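Local coordinates for protein angiotensin-converting enzyme (Anopheles gambiae, PDB 6S1Y) that probably cleaves peptides as a zinc-dependent metallopeptidase of the angiotensin-converting enzyme family, with a bound zinc ion in a largely helical fold, at residues 36-41 with 331-336; 121-124 with 130-133; 139-144 with 344-349; 507-512 with 562-567; 526-531 with 573-578. All blocks are in the same frame, centred on the assembly; numbering follows the deposited sequence.

In the fold
From the N terminus, the last turns of helix 12-42 form the first half of contact 1, which closes a loop of nearly 290 residues by meeting the end of strand 329-332. Contact 2 falls within that loop, a short disulfide-closed hairpin ahead of helix 135-145. That helix opens contact 3, whose second segment follows strand 339-342, so contacts 1 and 3 cross along the chain; contacts 2 and 3 touch through Leu133 and Leu139. Beyond the zinc-binding helix 349-368 come contacts 4 and 5, which also cross. They tie helix 495-514 and the loop after it to the turns around helix 570-575, and the disulfide Cys512-Cys530 joins them directly.

Contact 1 (36-41 with 331-336); sequences AAWEYG and WDFFAI
Trp38 sets CG opposite its backbone N (chi1 169°), while Trp331 and Phe333 each set CG opposite the carbonyl carbon, and the three rings meet between helix 12-42 and the end of strand 329-332. The benzo edge of Trp38 points into the face of Trp331: CE3 of Trp38 lies 3.6 Å from CG of Trp331, and the six-membered ring of the first stands at 86° to the five-membered ring of the second, a T-shaped stack. Further along the same indole, the CA of Trp38 sits over the six-membered ring of Trp331 in a CH-pi contact. This aromatic cluster joins the long N-terminal helix to the two-stranded antiparallel sheet 329-332/339-342, whose Arg340 makes cation-pi contacts with both Trp38 and Phe333. Phe333 arrives edge-first at a face of Trp38, offset, with the planes at 73°; its CZ also reaches CB of Trp38 at 3.8 Å. At the rim of the Trp331 ring, the methyl of Ala37 lies in plane, 3.8 Å from CZ3 of Trp331. The indole NE1 of Trp331 is spoken for by Ser329 OG, a residue of the pocket that holds the bound glutamyl ligand.

Contact 2 (121-124 with 130-133); sequences KFCA and KCDL
Cys123 and Cys131 face each other with both sulfurs set opposite their own carbonyl carbons, which brings SG of Cys123 and SG of Cys131 to 2.1 Å in a disulfide with a torsion of 102° about the S-S bond. On the other side of the paired backbones, Leu133 leans over segment 121-124: its CB is 3.4 Å from Phe122 O, and its CD1 reaches the methyl of Ala124 at 4.1 Å. The Phe122 ring meets Leu133 at its carbonyl, with CD2 of Phe122 3.5 Å from O of Leu133. Between these layers runs a small disulfide-closed hairpin with a single antiparallel bridge, Phe122 and Leu133 forming a hydrogen-bonded pair: Phe122 N gives to Leu133 O at 2.9 Å, and Leu133 N returns a bond to Phe122 O. A third bond runs from Ala124 N to Lys130 O at 2.8 Å. Within segment 130-133, the ammonium of Lys130 folds back to Asp132, where OD1 receives NZ on its syn lone pair at 3.0 Å as a salt bridge. Beneath the hairpin, Phe122 and Leu133 pack on helices 135-145 and 149-163, and Tyr154 OH of the latter helix bonds to Cys123 O.

Contact 3 (139-144 with 344-349); sequences LTEIFA and CTRVNM
Glu141 and Arg346 carry this contact almost alone: two charged side chains bridge backbones whose nearest CA atoms, those of the same two residues, are 9.9 Å apart. The guanidinium takes the carboxylate side-on, using NE and one NH2 hydrogen rather than its two terminal nitrogens. Arg346 NE donates to Glu141 OE1 at 2.8 Å, nearly straight at 166°, with the acceptor close to the guanidinium plane; Arg346 NH2 donates to Glu141 OE2 at 2.9 Å and meets the syn lone pair of that oxygen. The two flat groups lie 26° apart, close enough to coplanar for each oxygen to have its own nitrogen, and this paired grip restrains rotation of both groups. Glu141 reaches across with an extended chain, whereas Arg346 is bent at chi2 and chi3, which turns its NE edge toward the helix and lays its CB, CG and CD alongside OE1 of Glu141. Asn348 stands nearby, its ND2 at 4.5 Å from Glu141 OE1, but its OD1 is engaged with Glu351 N as the N-cap of the next helix. The pair thus links helix 135-145 to the loop that leaves strand 339-342, is tied to Cys326 by a disulfide at Cys344, and enters helix 349-368, the helix carrying the two zinc-binding histidines.

Contact 4 (507-512 with 562-567); sequences FHRAAC and TGERKM
Phe507 comes first, meeting Thr562 through the edge of its ring: CD1 lies 3.9 Å from the Thr562 CG2 methyl, which sits close to the ring plane. Its ring also touches side chains of helices 381-395 and 554-562, and it makes an edge-to-face pair with Phe383. Two residues on, Arg509 extends from the helix with CG opposite its backbone N and bends only at chi3 (66°), which carries the guanidinium out to Glu564. The direct ion pair there is long, 3.7 Å from NH2 of Arg509 to OE1 of Glu564, and the groups are turned steeply against each other, their planes 67° apart. A water fills in: it accepts from Arg509 NH2 at 2.9 Å, in the plane of the guanidinium, and donates to Glu564 OE2 at 2.8 Å. Ala510 then supplies a methyl that rests on the end of helix 554-562, with CB 4.0 Å from Thr562 CA. Thr562 turns its hydroxyl back to its own chain, where OG1 accepts from Glu564 N at 2.9 Å in an ST turn around Gly563, leaving CG2 to face the helix. The close packing is thus apolar, from Phe507, Ala510 and Thr562. Arg509 and Glu564 are joined by a long ion pair and a bridging water, probably a modest attraction, while NH1 of Arg509 also has long, weak ion pairs with Asp570 and Glu574.

Contact 5 (526-531 with 573-578); sequences TLNNCD and LEYFDP
Between the type I turn 526-529 and the end of helix 570-575 the backbones come closest at Leu527 and Tyr575, with CA atoms 5.9 Å apart. Asn528 carries the polar link: its ND2 donates to Tyr575 O at 2.9 Å, close to straight at 163°, with the carbonyl oxygen in the plane of the amide. The same nitrogen sits over the centre of the Tyr575 ring, 3.7 Å from CE1, the amide and ring planes being 34° apart. Its other hydrogen bond goes to a water, 2.9 Å away, which also makes a weak bond to Tyr575 OH. Tyr575 reaches beneath the turn because its CG is opposite the backbone N (chi1 -175°), and there CD2 also meets Leu527 CB at 3.9 Å. Leu527 lays its CD1 against the carboxylate carbon of Glu574, CD, at 3.6 Å; the polar end of Glu574 is held by Tyr518 OH. The ring also makes an edge-to-face pair with Phe505 and touches Ala424 of helix 414-429. Here an asparagine side chain in a turn takes up a backbone carbonyl where helix 570-575 ends and helix 577-590 begins, fastening the disulfide-bearing loop after helix 495-514 to that helix-helix junction.

Contact 1 (36-41 with 331-336)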
# COMPACT_ATOMS: atom_id res chain seq x y z
N ALA A 36 -22.91 0.86 2.33
CA ALA A 36 -23.13 2.28 2.07
C ALA A 36 -21.82 2.97 1.69
O ALA A 36 -21.83 3.88 0.84
CB ALA A 36 -23.76 2.94 3.29
N ALA A 37 -20.70 2.54 2.27
CA ALA A 37 -19.40 3.12 1.91
C ALA A 37 -19.03 2.77 0.47
O ALA A 37 -18.52 3.62 -0.27
CB ALA A 37 -18.33 2.64 2.89
N TRP A 38 -19.32 1.55 0.05
CA TRP A 38 -19.10 1.18 -1.35
C TRP A 38 -19.87 2.09 -2.30
O TRP A 38 -19.34 2.52 -3.33
CB TRP A 38 -19.48 -0.27 -1.56
CG TRP A 38 -19.53 -0.67 -2.98
CD1 TRP A 38 -20.62 -0.62 -3.81
CD2 TRP A 38 -18.45 -1.20 -3.76
NE1 TRP A 38 -20.28 -1.09 -5.06
CE2 TRP A 38 -18.96 -1.46 -5.06
CE3 TRP A 38 -17.11 -1.51 -3.49
CZ2 TRP A 38 -18.17 -1.98 -6.08
CZ3 TRP A 38 -16.33 -2.04 -4.52
CH2 TRP A 38 -16.86 -2.26 -5.80
N GLU A 39 -21.14 2.36 -1.99
CA GLU A 39 -21.96 3.15 -2.90
C GLU A 39 -21.39 4.56 -3.05
O GLU A 39 -21.32 5.11 -4.15
CB GLU A 39 -23.40 3.19 -2.41
CG GLU A 39 -24.17 1.90 -2.68
CD GLU A 39 -24.31 1.60 -4.16
OE1 GLU A 39 -24.03 0.45 -4.58
OE2 GLU A 39 -24.68 2.53 -4.91
N TYR A 40 -20.96 5.16 -1.94
CA TYR A 40 -20.29 6.44 -2.03
C TYR A 40 -18.98 6.30 -2.80
O TYR A 40 -18.72 7.06 -3.75
CB TYR A 40 -20.07 6.99 -0.63
CG TYR A 40 -19.42 8.34 -0.61
CD1 TYR A 40 -20.05 9.44 -1.18
CD2 TYR A 40 -18.16 8.52 -0.03
CE1 TYR A 40 -19.45 10.68 -1.17
CE2 TYR A 40 -17.57 9.76 -0.01
CZ TYR A 40 -18.22 10.84 -0.58
OH TYR A 40 -17.62 12.08 -0.58
N GLY A 41 -18.16 5.31 -2.44
CA GLY A 41 -16.88 5.14 -3.11
C GLY A 41 -17.02 5.03 -4.61
O GLY A 41 -16.16 5.52 -5.36
N TRP A 331 -12.71 -4.95 -1.39
CA TRP A 331 -13.76 -4.79 -0.40
C TRP A 331 -14.32 -6.13 0.07
O TRP A 331 -14.61 -7.01 -0.74
CB TRP A 331 -14.91 -3.96 -0.96
CG TRP A 331 -14.55 -2.53 -1.18
CD1 TRP A 331 -13.69 -2.03 -2.12
CD2 TRP A 331 -15.05 -1.40 -0.46
NE1 TRP A 331 -13.62 -0.66 -2.02
CE2 TRP A 331 -14.44 -0.25 -1.00
CE3 TRP A 331 -15.95 -1.25 0.60
CZ2 TRP A 331 -14.70 1.03 -0.53
CZ3 TRP A 331 -16.21 0.03 1.08
CH2 TRP A 331 -15.59 1.16 0.51
N ASP A 332 -14.49 -6.24 1.38
CA ASP A 332 -15.09 -7.39 2.04
C ASP A 332 -16.43 -6.97 2.62
O ASP A 332 -16.49 -6.05 3.45
CB ASP A 332 -14.17 -7.90 3.16
CG ASP A 332 -14.69 -9.19 3.80
OD1 ASP A 332 -15.73 -9.71 3.34
OD2 ASP A 332 -14.04 -9.69 4.76
N PHE A 333 -17.51 -7.62 2.17
CA PHE A 333 -18.85 -7.24 2.62
C PHE A 333 -19.37 -8.14 3.73
O PHE A 333 -20.55 -8.07 4.06
CB PHE A 333 -19.81 -7.20 1.44
CG PHE A 333 -19.53 -6.08 0.49
CD1 PHE A 333 -18.66 -6.25 -0.57
CD2 PHE A 333 -20.11 -4.84 0.68
CE1 PHE A 333 -18.39 -5.22 -1.43
CE2 PHE A 333 -19.84 -3.80 -0.17
CZ PHE A 333 -18.97 -3.98 -1.23
N PHE A 334 -18.50 -8.97 4.30
CA PHE A 334 -18.81 -9.66 5.56
C PHE A 334 -20.09 -10.48 5.43
O PHE A 334 -20.91 -10.54 6.35
CB PHE A 334 -18.90 -8.66 6.72
CG PHE A 334 -17.61 -7.91 6.96
CD1 PHE A 334 -16.63 -8.44 7.78
CD2 PHE A 334 -17.38 -6.69 6.34
CE1 PHE A 334 -15.44 -7.75 7.99
CE2 PHE A 334 -16.19 -6.02 6.54
CZ PHE A 334 -15.23 -6.55 7.37
N ALA A 335 -20.28 -11.09 4.27
CA ALA A 335 -21.33 -12.07 4.04
C ALA A 335 -20.62 -13.36 3.61
O ALA A 335 -19.63 -13.75 4.24
CB ALA A 335 -22.32 -11.59 2.99
N ILE A 336 -21.08 -14.00 2.54
CA ILE A 336 -20.36 -15.13 1.97
C ILE A 336 -20.16 -14.87 0.49
O ILE A 336 -21.14 -14.64 -0.24
CB ILE A 336 -21.09 -16.47 2.19
CG1 ILE A 336 -21.16 -16.83 3.67
CG2 ILE A 336 -20.36 -17.58 1.46
CD1 ILE A 336 -19.77 -16.98 4.33

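Contact 2 (121-124 with 130-133)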
# COMPACT_ATOMS: atom_id res chain seq x y z
N LYS A 121 -9.74 18.01 -11.17
CA LYS A 121 -9.56 17.97 -12.62
C LYS A 121 -8.64 19.09 -13.04
O LYS A 121 -8.49 20.09 -12.33
CB LYS A 121 -10.91 18.08 -13.38
CG LYS A 121 -11.92 17.02 -12.95
CD LYS A 121 -12.53 16.28 -14.14
CE LYS A 121 -13.21 14.98 -13.71
NZ LYS A 121 -13.87 15.13 -12.37
N PHE A 122 -8.04 18.96 -14.23
CA PHE A 122 -6.94 19.84 -14.59
C PHE A 122 -6.99 20.21 -16.06
O PHE A 122 -7.43 19.42 -16.90
CB PHE A 122 -5.60 19.17 -14.26
CG PHE A 122 -5.51 18.73 -12.83
CD1 PHE A 122 -5.11 19.63 -11.85
CD2 PHE A 122 -5.87 17.45 -12.47
CE1 PHE A 122 -5.04 19.23 -10.52
CE2 PHE A 122 -5.80 17.05 -11.14
CZ PHE A 122 -5.39 17.94 -10.17
N CYS A 123 -6.49 21.42 -16.35
CA CYS A 123 -6.30 21.88 -17.72
C CYS A 123 -4.97 21.37 -18.28
O CYS A 123 -3.95 21.31 -17.59
CB CYS A 123 -6.34 23.40 -17.77
SG CYS A 123 -7.96 24.10 -17.33
N ALA A 124 -4.99 21.01 -19.55
CA ALA A 124 -3.79 20.46 -20.17
C ALA A 124 -2.71 21.53 -20.28
O ALA A 124 -3.00 22.73 -20.44
CB ALA A 124 -4.11 19.88 -21.54
N LYS A 130 -8.84 22.41 -22.79
CA LYS A 130 -8.99 20.98 -22.48
C LYS A 130 -8.74 20.81 -20.98
O LYS A 130 -7.59 20.82 -20.54
CB LYS A 130 -8.05 20.12 -23.31
CG LYS A 130 -8.10 18.67 -22.87
CD LYS A 130 -7.93 17.68 -24.01
CE LYS A 130 -8.24 16.26 -23.56
NZ LYS A 130 -9.70 15.90 -23.66
N CYS A 131 -9.81 20.64 -20.21
CA CYS A 131 -9.71 20.70 -18.76
C CYS A 131 -10.48 19.56 -18.11
O CYS A 131 -11.07 19.71 -17.04
CB CYS A 131 -10.20 22.06 -18.26
SG CYS A 131 -9.21 23.49 -18.87
N ASP A 132 -10.44 18.38 -18.73
CA ASP A 132 -11.05 17.18 -18.17
C ASP A 132 -10.01 16.14 -17.74
O ASP A 132 -10.35 14.97 -17.55
CB ASP A 132 -12.02 16.56 -19.19
CG ASP A 132 -11.33 16.06 -20.45
OD1 ASP A 132 -10.28 16.63 -20.83
OD2 ASP A 132 -11.84 15.10 -21.07
N LEU A 133 -8.75 16.55 -17.56
CA LEU A 133 -7.70 15.63 -17.13
C LEU A 133 -7.86 15.28 -15.65
O LEU A 133 -8.12 16.15 -14.82
CB LEU A 133 -6.32 16.24 -17.36
CG LEU A 133 -5.79 16.31 -18.80
CD1 LEU A 133 -6.61 17.25 -19.62
CD2 LEU A 133 -4.33 16.76 -18.78

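Contact 3 (139-144 with 344-349)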
# COMPACT_ATOMS: atom_id res chain seq x y z
N LEU A 139 -2.98 12.02 -15.62
CA LEU A 139 -1.77 12.49 -14.94
C LEU A 139 -0.84 11.33 -14.60
O LEU A 139 0.39 11.44 -14.76
CB LEU A 139 -2.14 13.29 -13.69
CG LEU A 139 -2.13 14.81 -13.88
CD1 LEU A 139 -3.16 15.27 -14.90
CD2 LEU A 139 -2.34 15.51 -12.53
N THR A 140 -1.39 10.21 -14.14
CA THR A 140 -0.58 9.02 -13.91
C THR A 140 0.27 8.66 -15.12
O THR A 140 1.44 8.27 -14.99
CB THR A 140 -1.48 7.86 -13.51
OG1 THR A 140 -2.01 8.12 -12.20
CG2 THR A 140 -0.72 6.53 -13.54
N GLU A 141 -0.28 8.80 -16.32
CA GLU A 141 0.39 8.33 -17.52
C GLU A 141 1.32 9.39 -18.07
O GLU A 141 2.35 9.06 -18.66
CB GLU A 141 -0.65 7.87 -18.57
CG GLU A 141 -1.14 6.41 -18.26
CD GLU A 141 -2.35 5.92 -19.08
OE1 GLU A 141 -2.93 4.88 -18.67
OE2 GLU A 141 -2.71 6.54 -20.11
N ILE A 142 1.00 10.66 -17.87
CA ILE A 142 1.95 11.72 -18.18
C ILE A 142 3.23 11.54 -17.37
O ILE A 142 4.34 11.54 -17.91
CB ILE A 142 1.31 13.10 -17.91
CG1 ILE A 142 0.13 13.28 -18.88
CG2 ILE A 142 2.32 14.23 -18.05
CD1 ILE A 142 -0.79 14.41 -18.49
N PHE A 143 3.10 11.38 -16.05
CA PHE A 143 4.29 11.18 -15.23
C PHE A 143 5.01 9.89 -15.61
O PHE A 143 6.24 9.85 -15.68
CB PHE A 143 3.92 11.22 -13.75
CG PHE A 143 3.94 12.62 -13.17
CD1 PHE A 143 2.82 13.43 -13.23
CD2 PHE A 143 5.11 13.14 -12.64
CE1 PHE A 143 2.84 14.73 -12.74
CE2 PHE A 143 5.15 14.43 -12.15
CZ PHE A 143 4.01 15.24 -12.21
N ALA A 144 4.25 8.84 -15.95
CA ALA A 144 4.90 7.57 -16.24
C ALA A 144 5.75 7.65 -17.52
O ALA A 144 6.88 7.16 -17.55
CB ALA A 144 3.87 6.45 -16.34
N CYS A 344 -9.71 1.38 -11.53
CA CYS A 344 -9.77 2.03 -12.83
C CYS A 344 -8.61 1.52 -13.69
O CYS A 344 -7.73 2.25 -14.13
CB CYS A 344 -9.80 3.55 -12.67
SG CYS A 344 -11.28 4.08 -11.68
N THR A 345 -8.67 0.21 -13.92
CA THR A 345 -7.62 -0.54 -14.59
C THR A 345 -7.26 -0.01 -15.97
O THR A 345 -8.13 0.31 -16.78
CB THR A 345 -8.06 -2.01 -14.72
OG1 THR A 345 -8.63 -2.45 -13.48
CG2 THR A 345 -6.87 -2.90 -15.06
N ARG A 346 -5.96 0.03 -16.24
CA ARG A 346 -5.41 0.31 -17.55
C ARG A 346 -4.50 -0.84 -17.96
O ARG A 346 -4.07 -1.63 -17.13
CB ARG A 346 -4.64 1.64 -17.55
CG ARG A 346 -5.54 2.81 -17.12
CD ARG A 346 -6.38 3.28 -18.29
NE ARG A 346 -5.55 4.06 -19.21
CZ ARG A 346 -5.98 4.58 -20.36
NH1 ARG A 346 -7.24 4.40 -20.74
NH2 ARG A 346 -5.15 5.26 -21.13
N VAL A 347 -4.23 -0.95 -19.25
CA VAL A 347 -3.53 -2.12 -19.79
C VAL A 347 -2.05 -1.75 -19.84
O VAL A 347 -1.55 -1.21 -20.84
CB VAL A 347 -4.07 -2.53 -21.17
CG1 VAL A 347 -3.24 -3.68 -21.73
CG2 VAL A 347 -5.54 -2.97 -21.08
N ASN A 348 -1.34 -2.04 -18.75
CA ASN A 348 0.11 -1.94 -18.70
C ASN A 348 0.62 -2.82 -17.57
O ASN A 348 -0.16 -3.34 -16.76
CB ASN A 348 0.58 -0.48 -18.54
CG ASN A 348 0.06 0.16 -17.28
OD1 ASN A 348 0.39 -0.26 -16.17
ND2 ASN A 348 -0.76 1.19 -17.43
N MET A 349 1.94 -2.97 -17.51
CA MET A 349 2.54 -3.90 -16.55
C MET A 349 2.35 -3.43 -15.11
O MET A 349 2.01 -4.22 -14.23
CB MET A 349 4.03 -4.08 -16.85
CG MET A 349 4.71 -5.10 -15.97
SD MET A 349 6.42 -5.48 -16.45
CE MET A 349 7.25 -3.97 -15.97

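Contact 4 (507-512 with 562-567)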
# COMPACT_ATOMS: atom_id res chain seq x y z
N PHE A 507 7.81 -14.24 3.24
CA PHE A 507 6.78 -15.13 2.69
C PHE A 507 7.25 -15.72 1.36
O PHE A 507 7.12 -16.93 1.12
CB PHE A 507 5.47 -14.36 2.50
CG PHE A 507 4.83 -13.87 3.78
CD1 PHE A 507 5.19 -14.38 5.01
CD2 PHE A 507 3.82 -12.92 3.74
CE1 PHE A 507 4.56 -13.95 6.17
CE2 PHE A 507 3.19 -12.48 4.89
CZ PHE A 507 3.56 -12.99 6.11
N HIS A 508 7.77 -14.87 0.46
CA HIS A 508 8.25 -15.34 -0.83
C HIS A 508 9.34 -16.40 -0.67
O HIS A 508 9.35 -17.40 -1.40
CB HIS A 508 8.77 -14.15 -1.64
CG HIS A 508 9.35 -14.50 -2.98
ND1 HIS A 508 8.60 -14.99 -4.02
CD2 HIS A 508 10.61 -14.36 -3.46
CE1 HIS A 508 9.36 -15.15 -5.08
NE2 HIS A 508 10.59 -14.79 -4.77
N ARG A 509 10.27 -16.18 0.24
CA ARG A 509 11.35 -17.13 0.45
C ARG A 509 10.80 -18.47 0.91
O ARG A 509 11.23 -19.53 0.42
CB ARG A 509 12.34 -16.59 1.47
CG ARG A 509 13.45 -17.57 1.88
CD ARG A 509 14.57 -16.91 2.66
NE ARG A 509 14.11 -16.41 3.95
CZ ARG A 509 14.87 -15.72 4.79
NH1 ARG A 509 16.13 -15.44 4.48
NH2 ARG A 509 14.36 -15.31 5.95
N ALA A 510 9.86 -18.45 1.85
CA ALA A 510 9.27 -19.69 2.33
C ALA A 510 8.49 -20.40 1.24
O ALA A 510 8.55 -21.63 1.12
CB ALA A 510 8.36 -19.39 3.53
N ALA A 511 7.77 -19.65 0.41
CA ALA A 511 6.97 -20.31 -0.62
C ALA A 511 7.85 -20.89 -1.72
O ALA A 511 7.54 -21.96 -2.27
CB ALA A 511 5.96 -19.33 -1.22
N CYS A 512 8.93 -20.19 -2.08
CA CYS A 512 9.86 -20.73 -3.06
C CYS A 512 10.54 -21.99 -2.53
O CYS A 512 10.70 -22.97 -3.25
CB CYS A 512 10.90 -19.67 -3.44
SG CYS A 512 10.17 -18.18 -4.17
N THR A 562 6.49 -19.69 7.60
CA THR A 562 7.93 -19.45 7.53
C THR A 562 8.74 -20.19 8.58
O THR A 562 9.97 -20.24 8.45
CB THR A 562 8.22 -17.94 7.67
OG1 THR A 562 8.11 -17.56 9.05
CG2 THR A 562 7.23 -17.13 6.86
N GLY A 563 8.11 -20.73 9.62
CA GLY A 563 8.87 -21.26 10.73
C GLY A 563 9.56 -20.22 11.57
O GLY A 563 10.22 -20.56 12.55
N GLU A 564 9.43 -18.95 11.21
CA GLU A 564 9.98 -17.86 11.98
C GLU A 564 8.82 -17.08 12.58
O GLU A 564 7.69 -17.13 12.09
CB GLU A 564 10.85 -16.94 11.12
CG GLU A 564 12.13 -17.59 10.63
CD GLU A 564 12.83 -16.74 9.59
OE1 GLU A 564 12.12 -16.09 8.77
OE2 GLU A 564 14.08 -16.73 9.62
N ARG A 565 9.12 -16.36 13.65
CA ARG A 565 8.10 -15.64 14.40
C ARG A 565 8.37 -14.14 14.44
O ARG A 565 7.70 -13.43 15.20
CB ARG A 565 7.99 -16.21 15.81
CG ARG A 565 7.75 -17.73 15.82
CD ARG A 565 7.77 -18.31 17.22
NE ARG A 565 7.09 -17.45 18.18
CZ ARG A 565 5.77 -17.43 18.37
NH1 ARG A 565 4.97 -18.21 17.65
NH2 ARG A 565 5.25 -16.61 19.26
N LYS A 566 9.30 -13.63 13.65
CA LYS A 566 9.59 -12.20 13.67
C LYS A 566 9.76 -11.65 12.26
O LYS A 566 10.18 -12.35 11.33
CB LYS A 566 10.82 -11.91 14.53
CG LYS A 566 10.51 -11.99 16.03
CD LYS A 566 11.70 -11.69 16.92
CE LYS A 566 11.26 -11.27 18.34
NZ LYS A 566 10.64 -9.89 18.40
N MET A 567 9.36 -10.39 12.10
CA MET A 567 9.73 -9.62 10.92
C MET A 567 11.24 -9.44 10.88
O MET A 567 11.87 -9.09 11.89
CB MET A 567 9.02 -8.27 10.95
CG MET A 567 9.50 -7.25 9.95
SD MET A 567 8.48 -5.74 10.03
CE MET A 567 9.35 -4.78 11.29
O HOH W 1 15.01 -14.28 8.56

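Contact 5 (526-531 with 573-578)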
# COMPACT_ATOMS: atom_id res chain seq x y z
N THR A 526 17.66 -18.96 -7.02
CA THR A 526 17.71 -17.76 -6.20
C THR A 526 16.30 -17.23 -5.92
O THR A 526 15.32 -17.59 -6.58
CB THR A 526 18.51 -16.65 -6.90
OG1 THR A 526 17.81 -16.24 -8.09
CG2 THR A 526 19.92 -17.13 -7.25
N LEU A 527 16.23 -16.33 -4.95
CA LEU A 527 14.98 -15.62 -4.72
C LEU A 527 14.57 -14.79 -5.93
O LEU A 527 13.39 -14.53 -6.10
CB LEU A 527 15.11 -14.72 -3.50
CG LEU A 527 15.36 -15.47 -2.20
CD1 LEU A 527 15.73 -14.50 -1.08
CD2 LEU A 527 14.13 -16.30 -1.81
N ASN A 528 15.53 -14.40 -6.77
CA ASN A 528 15.25 -13.50 -7.88
C ASN A 528 14.68 -14.19 -9.11
O ASN A 528 14.12 -13.51 -9.97
CB ASN A 528 16.53 -12.76 -8.28
CG ASN A 528 17.15 -12.03 -7.12
OD1 ASN A 528 17.86 -12.62 -6.31
ND2 ASN A 528 16.84 -10.75 -7.00
N ASN A 529 14.81 -15.52 -9.22
CA ASN A 529 14.29 -16.24 -10.37
C ASN A 529 13.25 -17.30 -9.99
O ASN A 529 12.92 -18.15 -10.83
CB ASN A 529 15.43 -16.87 -11.19
CG ASN A 529 16.21 -17.93 -10.41
OD1 ASN A 529 15.81 -18.35 -9.32
ND2 ASN A 529 17.34 -18.36 -10.97
N CYS A 530 12.72 -17.26 -8.77
CA CYS A 530 11.75 -18.25 -8.32
C CYS A 530 10.35 -17.92 -8.81
O CYS A 530 9.89 -16.78 -8.70
CB CYS A 530 11.72 -18.31 -6.79
SG CYS A 530 10.00 -18.61 -6.15
N ASP A 531 9.65 -18.93 -9.33
CA ASP A 531 8.24 -18.83 -9.71
C ASP A 531 7.46 -19.91 -8.98
O ASP A 531 7.70 -21.11 -9.19
CB ASP A 531 8.08 -18.97 -11.23
CG ASP A 531 6.65 -18.74 -11.69
OD1 ASP A 531 5.85 -18.29 -10.86
OD2 ASP A 531 6.33 -18.98 -12.88
N LEU A 573 17.17 -8.15 2.12
CA LEU A 573 18.58 -7.85 1.85
C LEU A 573 19.23 -8.94 1.01
O LEU A 573 20.08 -8.63 0.16
CB LEU A 573 19.36 -7.69 3.16
CG LEU A 573 18.95 -6.46 3.98
CD1 LEU A 573 19.63 -6.44 5.36
CD2 LEU A 573 19.27 -5.20 3.20
N GLU A 574 18.84 -10.21 1.19
CA GLU A 574 19.35 -11.27 0.31
C GLU A 574 18.85 -11.07 -1.11
O GLU A 574 19.61 -11.27 -2.07
CB GLU A 574 18.93 -12.65 0.84
CG GLU A 574 19.43 -13.83 -0.02
CD GLU A 574 18.90 -15.21 0.45
OE1 GLU A 574 18.31 -15.32 1.56
OE2 GLU A 574 19.07 -16.19 -0.32
N TYR A 575 17.57 -10.71 -1.26
CA TYR A 575 16.99 -10.55 -2.58
C TYR A 575 17.75 -9.52 -3.40
O TYR A 575 18.04 -9.74 -4.58
CB TYR A 575 15.51 -10.13 -2.43
CG TYR A 575 14.73 -10.03 -3.71
CD1 TYR A 575 14.74 -8.86 -4.46
CD2 TYR A 575 13.95 -11.08 -4.15
CE1 TYR A 575 14.02 -8.74 -5.63
CE2 TYR A 575 13.21 -10.99 -5.34
CZ TYR A 575 13.25 -9.80 -6.07
OH TYR A 575 12.55 -9.67 -7.23
N PHE A 576 18.10 -8.40 -2.76
CA PHE A 576 18.80 -7.30 -3.41
C PHE A 576 20.31 -7.32 -3.19
O PHE A 576 20.96 -6.31 -3.44
CB PHE A 576 18.25 -5.96 -2.94
CG PHE A 576 16.88 -5.67 -3.44
CD1 PHE A 576 16.66 -5.44 -4.77
CD2 PHE A 576 15.80 -5.66 -2.58
CE1 PHE A 576 15.40 -5.20 -5.24
CE2 PHE A 576 14.52 -5.43 -3.05
CZ PHE A 576 14.32 -5.20 -4.36
N ASP A 577 20.89 -8.42 -2.73
CA ASP A 577 22.33 -8.34 -2.53
C ASP A 577 23.08 -8.28 -3.86
O ASP A 577 24.06 -7.54 -3.97
CB ASP A 577 22.88 -9.49 -1.68
CG ASP A 577 24.37 -9.31 -1.36
OD1 ASP A 577 24.72 -8.43 -0.53
OD2 ASP A 577 25.18 -10.02 -1.99
N PRO A 578 22.70 -9.05 -4.89
CA PRO A 578 23.43 -8.94 -6.16
C PRO A 578 23.37 -7.54 -6.75
O PRO A 578 24.36 -7.04 -7.30
CB PRO A 578 22.75 -9.99 -7.06
CG PRO A 578 22.13 -10.98 -6.09
CD PRO A 578 21.70 -10.15 -4.91
O HOH W 2 15.25 -9.40 -9.03